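Local coordinates for protein alginate lyase AlgAT5 (PDB 5ZQI) that probably cleaves alginate by beta-elimination, as expected of a polysaccharide lyase of family 7 built as a beta-sandwich, at residues P72-D75 with A76-I79; M126-D129 with G130-A134; G250-E253 with D254-G257. One frame throughout, in Å; residues are numbered along the deposited sequence.

Interaction 1: P72-D75 with A76-I79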
ATOM      1  N   PRO A  72      -8.660   9.464   2.070  1.00  7.56           N
ATOM      2  CA  PRO A  72      -8.355  10.159   3.331  1.00  8.09           C
ATOM      3  C   PRO A  72      -9.329  11.277   3.698  1.00 10.24           C
ATOM      4  O   PRO A  72      -9.058  12.119   4.570  1.00 10.64           O
ATOM      5  CB  PRO A  72      -6.959  10.737   3.071  1.00  8.74           C
ATOM      6  CG  PRO A  72      -7.023  11.056   1.576  1.00  8.85           C
ATOM      7  CD  PRO A  72      -7.801   9.914   0.947  1.00  8.72           C
ATOM      8  N   ILE A  73     -10.480  11.284   3.023  1.00  9.37           N
ATOM      9  CA  ILE A  73     -11.516  12.300   3.205  1.00  9.64           C
ATOM     10  C   ILE A  73     -12.867  11.601   3.239  1.00  9.91           C
ATOM     11  O   ILE A  73     -12.956  10.387   3.070  1.00 10.18           O
ATOM     12  CB  ILE A  73     -11.505  13.387   2.102  1.00 10.90           C
ATOM     13  CG1 ILE A  73     -11.667  12.712   0.751  1.00 10.39           C
ATOM     14  CG2 ILE A  73     -10.223  14.213   2.193  1.00 13.95           C
ATOM     15  CD1 ILE A  73     -11.966  13.709  -0.394  1.00 14.19           C
ATOM     16  N   ASN A  74     -13.932  12.394   3.462  1.00 11.77           N
ATOM     17  CA  ASN A  74     -15.309  11.896   3.381  1.00 11.92           C
ATOM     18  C   ASN A  74     -15.536  10.701   4.302  1.00 13.16           C
ATOM     19  O   ASN A  74     -16.204   9.730   3.932  1.00 13.19           O
ATOM     20  CB  ASN A  74     -15.671  11.553   1.938  1.00 12.63           C
ATOM     21  CG  ASN A  74     -15.529  12.747   0.997  1.00 13.18           C
ATOM     22  OD1 ASN A  74     -15.584  13.906   1.409  1.00 18.54           O
ATOM     23  ND2 ASN A  74     -15.312  12.456  -0.269  1.00 14.78           N
ATOM     24  N   ASP A  75     -15.044  10.799   5.533  1.00 12.72           N
ATOM     25  CA  ASP A  75     -15.184   9.725   6.516  1.00 13.50           C
ATOM     26  C   ASP A  75     -14.530   8.436   6.023  1.00 15.56           C
ATOM     27  O   ASP A  75     -15.033   7.341   6.239  1.00 14.27           O
ATOM     28  CB  ASP A  75     -16.655   9.521   6.876  1.00 15.29           C
ATOM     29  CG  ASP A  75     -17.267  10.770   7.493  1.00 25.52           C
ATOM     30  OD1 ASP A  75     -16.597  11.391   8.359  1.00 24.07           O
ATOM     31  OD2 ASP A  75     -18.402  11.148   7.111  1.00 30.19           O
ATOM     32  N   ALA A  76     -13.359   8.567   5.393  1.00 11.15           N
ATOM     33  CA  ALA A  76     -12.629   7.421   4.846  1.00  9.62           C
ATOM     34  C   ALA A  76     -13.518   6.620   3.887  1.00 11.99           C
ATOM     35  O   ALA A  76     -13.603   5.388   3.930  1.00 11.50           O
ATOM     36  CB  ALA A  76     -12.070   6.550   5.979  1.00 11.56           C
ATOM     37  N   GLU A  77     -14.105   7.343   2.939  1.00  9.35           N
ATOM     38  CA  GLU A  77     -14.999   6.750   1.953  1.00  9.45           C
ATOM     39  C   GLU A  77     -14.297   5.695   1.113  1.00  9.07           C
ATOM     40  O   GLU A  77     -13.126   5.845   0.741  1.00  8.50           O
ATOM     41  CB  GLU A  77     -15.529   7.866   1.032  1.00 11.11           C
ATOM     42  CG  GLU A  77     -16.413   7.426  -0.106  1.00 15.11           C
ATOM     43  CD  GLU A  77     -16.924   8.593  -0.918  1.00 16.76           C
ATOM     44  OE1 GLU A  77     -16.522   9.722  -0.611  1.00 21.61           O
ATOM     45  OE2 GLU A  77     -17.712   8.385  -1.847  1.00 19.64           O
ATOM     46  N   GLU A  78     -15.037   4.644   0.782  1.00  8.49           N
ATOM     47  CA  GLU A  78     -14.582   3.632  -0.146  1.00  7.88           C
ATOM     48  C   GLU A  78     -15.181   3.856  -1.526  1.00  7.82           C
ATOM     49  O   GLU A  78     -16.388   4.105  -1.665  1.00 10.15           O
ATOM     50  CB  GLU A  78     -14.932   2.221   0.320  1.00 11.26           C
ATOM     51  CG  GLU A  78     -14.243   1.805   1.601  1.00 12.72           C
ATOM     52  CD  GLU A  78     -14.443   0.345   1.943  1.00 18.94           C
ATOM     53  OE1 GLU A  78     -15.335  -0.302   1.351  1.00 19.79           O
ATOM     54  OE2 GLU A  78     -13.708  -0.162   2.819  1.00 20.71           O
ATOM     55  N   ILE A  79     -14.326   3.773  -2.541  1.00  7.93           N
ATOM     56  CA  ILE A  79     -14.742   3.770  -3.937  1.00  7.14           C
ATOM     57  C   ILE A  79     -14.537   2.356  -4.452  1.00  7.61           C
ATOM     58  O   ILE A  79     -13.396   1.879  -4.518  1.00  9.22           O
ATOM     59  CB  ILE A  79     -13.952   4.775  -4.792  1.00  8.44           C
ATOM     60  CG1 ILE A  79     -13.855   6.175  -4.152  1.00 11.08           C
ATOM     61  CG2 ILE A  79     -14.583   4.847  -6.212  1.00  8.67           C
ATOM     62  CD1 ILE A  79     -15.156   6.889  -3.922  1.00 11.22           C
TER

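Interaction 2: M126-D129 with G130-A134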
ATOM      1  N   MET A 126      -9.583  -7.084  -3.900  1.00  7.11           N
ATOM      2  CA  MET A 126     -10.873  -7.698  -4.156  1.00  7.82           C
ATOM      3  C   MET A 126     -10.732  -8.839  -5.151  1.00  8.90           C
ATOM      4  O   MET A 126      -9.631  -9.142  -5.618  1.00  9.39           O
ATOM      5  CB  MET A 126     -11.825  -6.627  -4.701  1.00  8.35           C
ATOM      6  CG  MET A 126     -11.955  -5.402  -3.750  1.00  8.15           C
ATOM      7  SD  MET A 126     -12.749  -5.732  -2.156  1.00 10.13           S
ATOM      8  CE  MET A 126     -14.456  -5.849  -2.648  1.00 12.21           C
ATOM      9  N   THR A 127     -11.867  -9.472  -5.463  1.00  9.91           N
ATOM     10  CA  THR A 127     -11.927 -10.559  -6.429  1.00 11.04           C
ATOM     11  C   THR A 127     -13.287 -10.505  -7.097  1.00 11.56           C
ATOM     12  O   THR A 127     -14.188  -9.772  -6.660  1.00 11.20           O
ATOM     13  CB  THR A 127     -11.649 -11.902  -5.747  1.00 14.74           C
ATOM     14  OG1 THR A 127     -11.414 -12.909  -6.744  1.00 22.58           O
ATOM     15  CG2 THR A 127     -12.794 -12.305  -4.849  1.00 14.67           C
ATOM     16  N   ASN A 128     -13.415 -11.261  -8.190  1.00 13.44           N
ATOM     17  CA  ASN A 128     -14.665 -11.388  -8.938  1.00 15.17           C
ATOM     18  C   ASN A 128     -15.167 -10.023  -9.418  1.00 13.96           C
ATOM     19  O   ASN A 128     -16.214  -9.521  -8.999  1.00 18.07           O
ATOM     20  CB  ASN A 128     -15.724 -12.098  -8.084  1.00 13.88           C
ATOM     21  CG  ASN A 128     -16.951 -12.483  -8.856  1.00 25.58           C
ATOM     22  OD1 ASN A 128     -16.903 -12.680 -10.074  1.00 32.37           O
ATOM     23  ND2 ASN A 128     -18.060 -12.601  -8.150  1.00 27.10           N
ATOM     24  N   ASP A 129     -14.402  -9.436 -10.334  1.00 17.62           N
ATOM     25  CA  ASP A 129     -14.782  -8.158 -10.933  1.00 15.76           C
ATOM     26  C   ASP A 129     -14.862  -7.054  -9.887  1.00 13.63           C
ATOM     27  O   ASP A 129     -15.609  -6.082 -10.038  1.00 15.65           O
ATOM     28  CB  ASP A 129     -16.115  -8.290 -11.676  1.00 21.77           C
ATOM     29  CG  ASP A 129     -16.363  -7.170 -12.648  1.00 43.94           C
ATOM     30  OD1 ASP A 129     -15.375  -6.541 -13.088  1.00 42.11           O
ATOM     31  OD2 ASP A 129     -17.545  -6.922 -12.976  1.00 48.02           O
ATOM     32  N   GLY A 130     -14.080  -7.185  -8.826  1.00 14.06           N
ATOM     33  CA  GLY A 130     -14.045  -6.189  -7.787  1.00 12.40           C
ATOM     34  C   GLY A 130     -15.217  -6.182  -6.848  1.00 11.00           C
ATOM     35  O   GLY A 130     -15.343  -5.240  -6.065  1.00 11.43           O
ATOM     36  N   GLN A 131     -16.060  -7.201  -6.865  1.00 12.67           N
ATOM     37  CA  GLN A 131     -17.271  -7.199  -6.070  1.00 12.57           C
ATOM     38  C   GLN A 131     -17.141  -7.926  -4.745  1.00 15.08           C
ATOM     39  O   GLN A 131     -17.904  -7.608  -3.823  1.00 15.59           O
ATOM     40  CB  GLN A 131     -18.428  -7.834  -6.848  1.00 13.73           C
ATOM     41  CG  GLN A 131     -18.726  -7.134  -8.149  1.00 15.24           C
ATOM     42  CD  GLN A 131     -18.949  -5.651  -7.969  1.00 17.32           C
ATOM     43  OE1 GLN A 131     -19.859  -5.235  -7.267  1.00 20.71           O
ATOM     44  NE2 GLN A 131     -18.077  -4.841  -8.564  1.00 19.06           N
ATOM     45  N   ASP A 132     -16.206  -8.864  -4.622  1.00 11.41           N
ATOM     46  CA  ASP A 132     -16.029  -9.664  -3.416  1.00 12.25           C
ATOM     47  C   ASP A 132     -14.684  -9.363  -2.762  1.00 12.54           C
ATOM     48  O   ASP A 132     -13.676  -9.098  -3.436  1.00 10.35           O
ATOM     49  CB  ASP A 132     -16.107 -11.178  -3.723  1.00 11.59           C
ATOM     50  CG  ASP A 132     -17.416 -11.592  -4.373  1.00 14.17           C
ATOM     51  OD1 ASP A 132     -18.454 -10.962  -4.144  1.00 16.17           O
ATOM     52  OD2 ASP A 132     -17.411 -12.592  -5.128  1.00 21.16           O
ATOM     53  N   LYS A 133     -14.651  -9.456  -1.436  1.00 13.12           N
ATOM     54  CA  LYS A 133     -13.389  -9.270  -0.720  1.00  9.45           C
ATOM     55  C   LYS A 133     -12.455 -10.460  -0.921  1.00  9.13           C
ATOM     56  O   LYS A 133     -12.857 -11.621  -0.768  1.00 13.60           O
ATOM     57  CB  LYS A 133     -13.664  -9.042   0.765  1.00 10.66           C
ATOM     58  CG  LYS A 133     -14.318  -7.715   1.038  1.00 12.26           C
ATOM     59  CD  LYS A 133     -14.719  -7.549   2.510  1.00 17.79           C
ATOM     60  CE  LYS A 133     -15.905  -8.443   2.914  1.00 17.76           C
ATOM     61  NZ  LYS A 133     -17.203  -8.138   2.200  1.00 26.34           N
ATOM     62  N   ALA A 134     -11.196 -10.168  -1.239  1.00  8.14           N
ATOM     63  CA  ALA A 134     -10.209 -11.229  -1.310  1.00  7.92           C
ATOM     64  C   ALA A 134      -9.916 -11.779   0.079  1.00  8.18           C
ATOM     65  O   ALA A 134      -9.889 -11.047   1.069  1.00  8.26           O
ATOM     66  CB  ALA A 134      -8.911 -10.706  -1.943  1.00  9.81           C
TER

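Interaction 3: G250-E253 with D254-G257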
ATOM      1  N   GLY A 250       2.296  15.843  16.282  1.00 14.13           N
ATOM      2  CA  GLY A 250       2.921  17.124  16.065  1.00 14.65           C
ATOM      3  C   GLY A 250       2.979  17.549  14.610  1.00 13.99           C
ATOM      4  O   GLY A 250       3.411  18.658  14.328  1.00 14.86           O
ATOM      5  N   ASP A 251       2.535  16.706  13.688  1.00 12.95           N
ATOM      6  CA  ASP A 251       2.468  17.125  12.301  1.00 12.52           C
ATOM      7  C   ASP A 251       1.280  18.050  12.085  1.00 12.99           C
ATOM      8  O   ASP A 251       0.272  17.974  12.791  1.00 16.12           O
ATOM      9  CB  ASP A 251       2.393  15.902  11.382  1.00 12.92           C
ATOM     10  CG  ASP A 251       3.784  15.374  11.009  1.00 15.09           C
ATOM     11  OD1 ASP A 251       4.541  16.162  10.395  1.00 14.76           O
ATOM     12  OD2 ASP A 251       4.137  14.225  11.353  1.00 14.47           O
ATOM     13  N   SER A 252       1.421  18.947  11.105  1.00 16.70           N
ATOM     14  CA  SER A 252       0.325  19.817  10.710  1.00 14.76           C
ATOM     15  C   SER A 252      -0.716  19.039   9.899  1.00 13.32           C
ATOM     16  O   SER A 252      -0.456  17.965   9.359  1.00 12.28           O
ATOM     17  CB  SER A 252       0.849  20.996   9.898  1.00 17.54           C
ATOM     18  OG  SER A 252       1.272  20.585   8.627  1.00 25.66           O
ATOM     19  N   GLU A 253      -1.921  19.605   9.821  1.00 16.32           N
ATOM     20  CA  GLU A 253      -2.983  18.940   9.074  1.00 15.92           C
ATOM     21  C   GLU A 253      -2.606  18.727   7.613  1.00 13.31           C
ATOM     22  O   GLU A 253      -3.027  17.731   7.003  1.00 13.36           O
ATOM     23  CB  GLU A 253      -4.285  19.736   9.171  1.00 18.24           C
ATOM     24  CG  GLU A 253      -4.923  19.719  10.567  1.00 20.22           C
ATOM     25  CD  GLU A 253      -6.065  20.693  10.708  1.00 44.75           C
ATOM     26  OE1 GLU A 253      -6.457  21.306   9.695  1.00 54.52           O
ATOM     27  OE2 GLU A 253      -6.574  20.851  11.835  1.00 55.08           O
ATOM     28  N   ASP A 254      -1.807  19.627   7.039  1.00 13.80           N
ATOM     29  CA  ASP A 254      -1.469  19.562   5.623  1.00 14.09           C
ATOM     30  C   ASP A 254      -0.135  18.867   5.345  1.00 14.18           C
ATOM     31  O   ASP A 254       0.249  18.732   4.176  1.00 16.17           O
ATOM     32  CB  ASP A 254      -1.470  20.970   5.002  1.00 16.33           C
ATOM     33  CG  ASP A 254      -0.573  21.942   5.719  1.00 31.06           C
ATOM     34  OD1 ASP A 254       0.249  21.516   6.555  1.00 45.02           O
ATOM     35  OD2 ASP A 254      -0.707  23.155   5.445  1.00 48.59           O
ATOM     36  N   ALA A 255       0.570  18.404   6.371  1.00 12.26           N
ATOM     37  CA  ALA A 255       1.690  17.499   6.144  1.00 11.34           C
ATOM     38  C   ALA A 255       1.157  16.219   5.523  1.00 10.29           C
ATOM     39  O   ALA A 255      -0.003  15.850   5.732  1.00 12.54           O
ATOM     40  CB  ALA A 255       2.417  17.188   7.447  1.00 13.52           C
ATOM     41  N   TYR A 256       1.983  15.544   4.732  1.00  9.81           N
ATOM     42  CA  TYR A 256       1.443  14.373   4.052  1.00  8.95           C
ATOM     43  C   TYR A 256       2.511  13.379   3.623  1.00  8.54           C
ATOM     44  O   TYR A 256       3.696  13.704   3.470  1.00 10.33           O
ATOM     45  CB  TYR A 256       0.629  14.791   2.817  1.00  9.33           C
ATOM     46  CG  TYR A 256       1.417  15.517   1.732  1.00 10.08           C
ATOM     47  CD1 TYR A 256       1.676  16.882   1.809  1.00 11.27           C
ATOM     48  CD2 TYR A 256       1.841  14.825   0.605  1.00  9.85           C
ATOM     49  CE1 TYR A 256       2.341  17.537   0.774  1.00 12.24           C
ATOM     50  CE2 TYR A 256       2.522  15.467  -0.420  1.00 11.96           C
ATOM     51  CZ  TYR A 256       2.764  16.819  -0.330  1.00 12.00           C
ATOM     52  OH  TYR A 256       3.438  17.431  -1.381  1.00 16.48           O
ATOM     53  N   GLY A 257       2.034  12.155   3.406  1.00  7.60           N
ATOM     54  CA  GLY A 257       2.763  11.143   2.665  1.00  8.73           C
ATOM     55  C   GLY A 257       2.224  11.039   1.243  1.00  7.29           C
ATOM     56  O   GLY A 257       1.031  11.207   1.004  1.00  7.65           O
TER

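Interaction 1: P72-D75 with A76-I79
N74 and E77 lie alongside each other at a left-handed alpha turn that closes the beta hairpin between strands 67-70 and 78-79. N74, D75 and A76 all have positive phi and psi, so the chain makes most of a left-handed helical turn before straightening into strand 78-79.

The backbone bond comes first. E77 N reaches back four residues to I73 O at 3.3 Å with a straight approach of 164°, nearly end-on to the carbonyl. E77 also pairs through its backbone with L71, and I79 with L69, which leads from the turn into the strands.

The side-chain contact lies at the surface. N74 and E77 run side by side in the same direction, with N74 CB 3.8 Å from E77 CB. E77 carries CG opposite its backbone N and stays extended, which brings its carboxylate level with the N74 amide.

Outside the turn, D75 N bonds to D111 OD2, and the A76 methyl touches T70 and T113.

The amide and carboxylate are twisted 49° apart, and the bond between them is bent: N74 ND2 donates to E77 OE1 at 3.0 Å, with an angle of 140° at the hydrogen.

Interaction 2: M126-D129 with G130-A134
M126 folds its side chain over the strand opposite. Bent at chi2 and chi3, it turns back so that CE lies 3.4 Å from D132 O, while SD runs past K133 CG at 4.1 Å. On the other side of the strand, T127 and D132 point to the same face, and T127 CG2 touches D132 CB at 3.7 Å.

N128, the first residue of the turn, also reaches D132. Its CG is swung opposite the backbone N (chi1 -170°), and ND2 donates to D132 OD2 at 3.1 Å; the acceptor is near the N128 amide plane, but the donor stands above the D132 carboxylate plane.

All this sits on a beta hairpin, strand 120-127 with 132-133, closed by a type I' turn from N128 to Q131. A classic bulge follows: Q131 and D132 both face T127, whose O takes a good bond from D132 N at 3.0 Å and a weak one from Q131 N. Q131 N gives N128 O a better bond, 3.2 Å, from above the carbonyl plane. G130 N donates to N66 OD1.

Q131 curls back over the turn; its NE2 gives D129 O a nearly straight bond of 3.1 Å (170°) and bonds to Q81 O.

Interaction 3: G250-E253 with D254-G257
The D254 carboxylate is met by S252 OG almost in line with its CG-OD1 bond, in a very short hydrogen bond of 2.5 Å from OG to OD1. The other flat group, the Y256 ring, has D254 O at its edge, in plane, 3.3 Å from CD1; the ring also stacks with H153 and makes a cation-pi contact with K105.

Both partners of the short bond have their first side-chain torsion near +60° (S252 71°, D254 55°). This folds the hydroxyl and the carboxylate back over the backbone, where they meet above a type I beta turn running from S252 to A255. The turn's own bond is poorer: A255 N reaches S252 O at 3.2 Å, bent to 145° at the hydrogen and coming from well above the carbonyl plane.

A255 turns its methyl back toward the start of the turn, 3.5 Å from S252 O and 3.8 Å from D251 OD1. That buried D251 carboxylate is well supplied with donors: OD2 takes bonds from S245 OG and K158 N, and OD1 one from V157 N. The bonds to V157 and K158 join the residue just before the turn to the loop after strand 142-153.

From here the chain enters strand 256-269, which lies between strands 102-107 and 142-153 in the seven-stranded sheet. Backbone pairing with the 102-107 side starts within the turn: E253 bonds to G109, A255 to C108, and G257 to A106.

Overall arrangement
All three interactions are tight reversals at the rim of the beta-sandwich. Interactions 1 and 2 reach the same ten-stranded sheet, where strand 67-70 pairs with both 78-79 and 120-127; their centres are 19 Å apart and their nearest atoms about 7 Å. Interaction 3 leads into the other sheet. Its centre lies 18 Å from that of interaction 1, and the chain following strand 102-107 serves both, with D111 bonding to the first turn and C108 and G109 to the last. Interactions 2 and 3 sit on opposite sides of the chain's centre, 33 Å apart between centres.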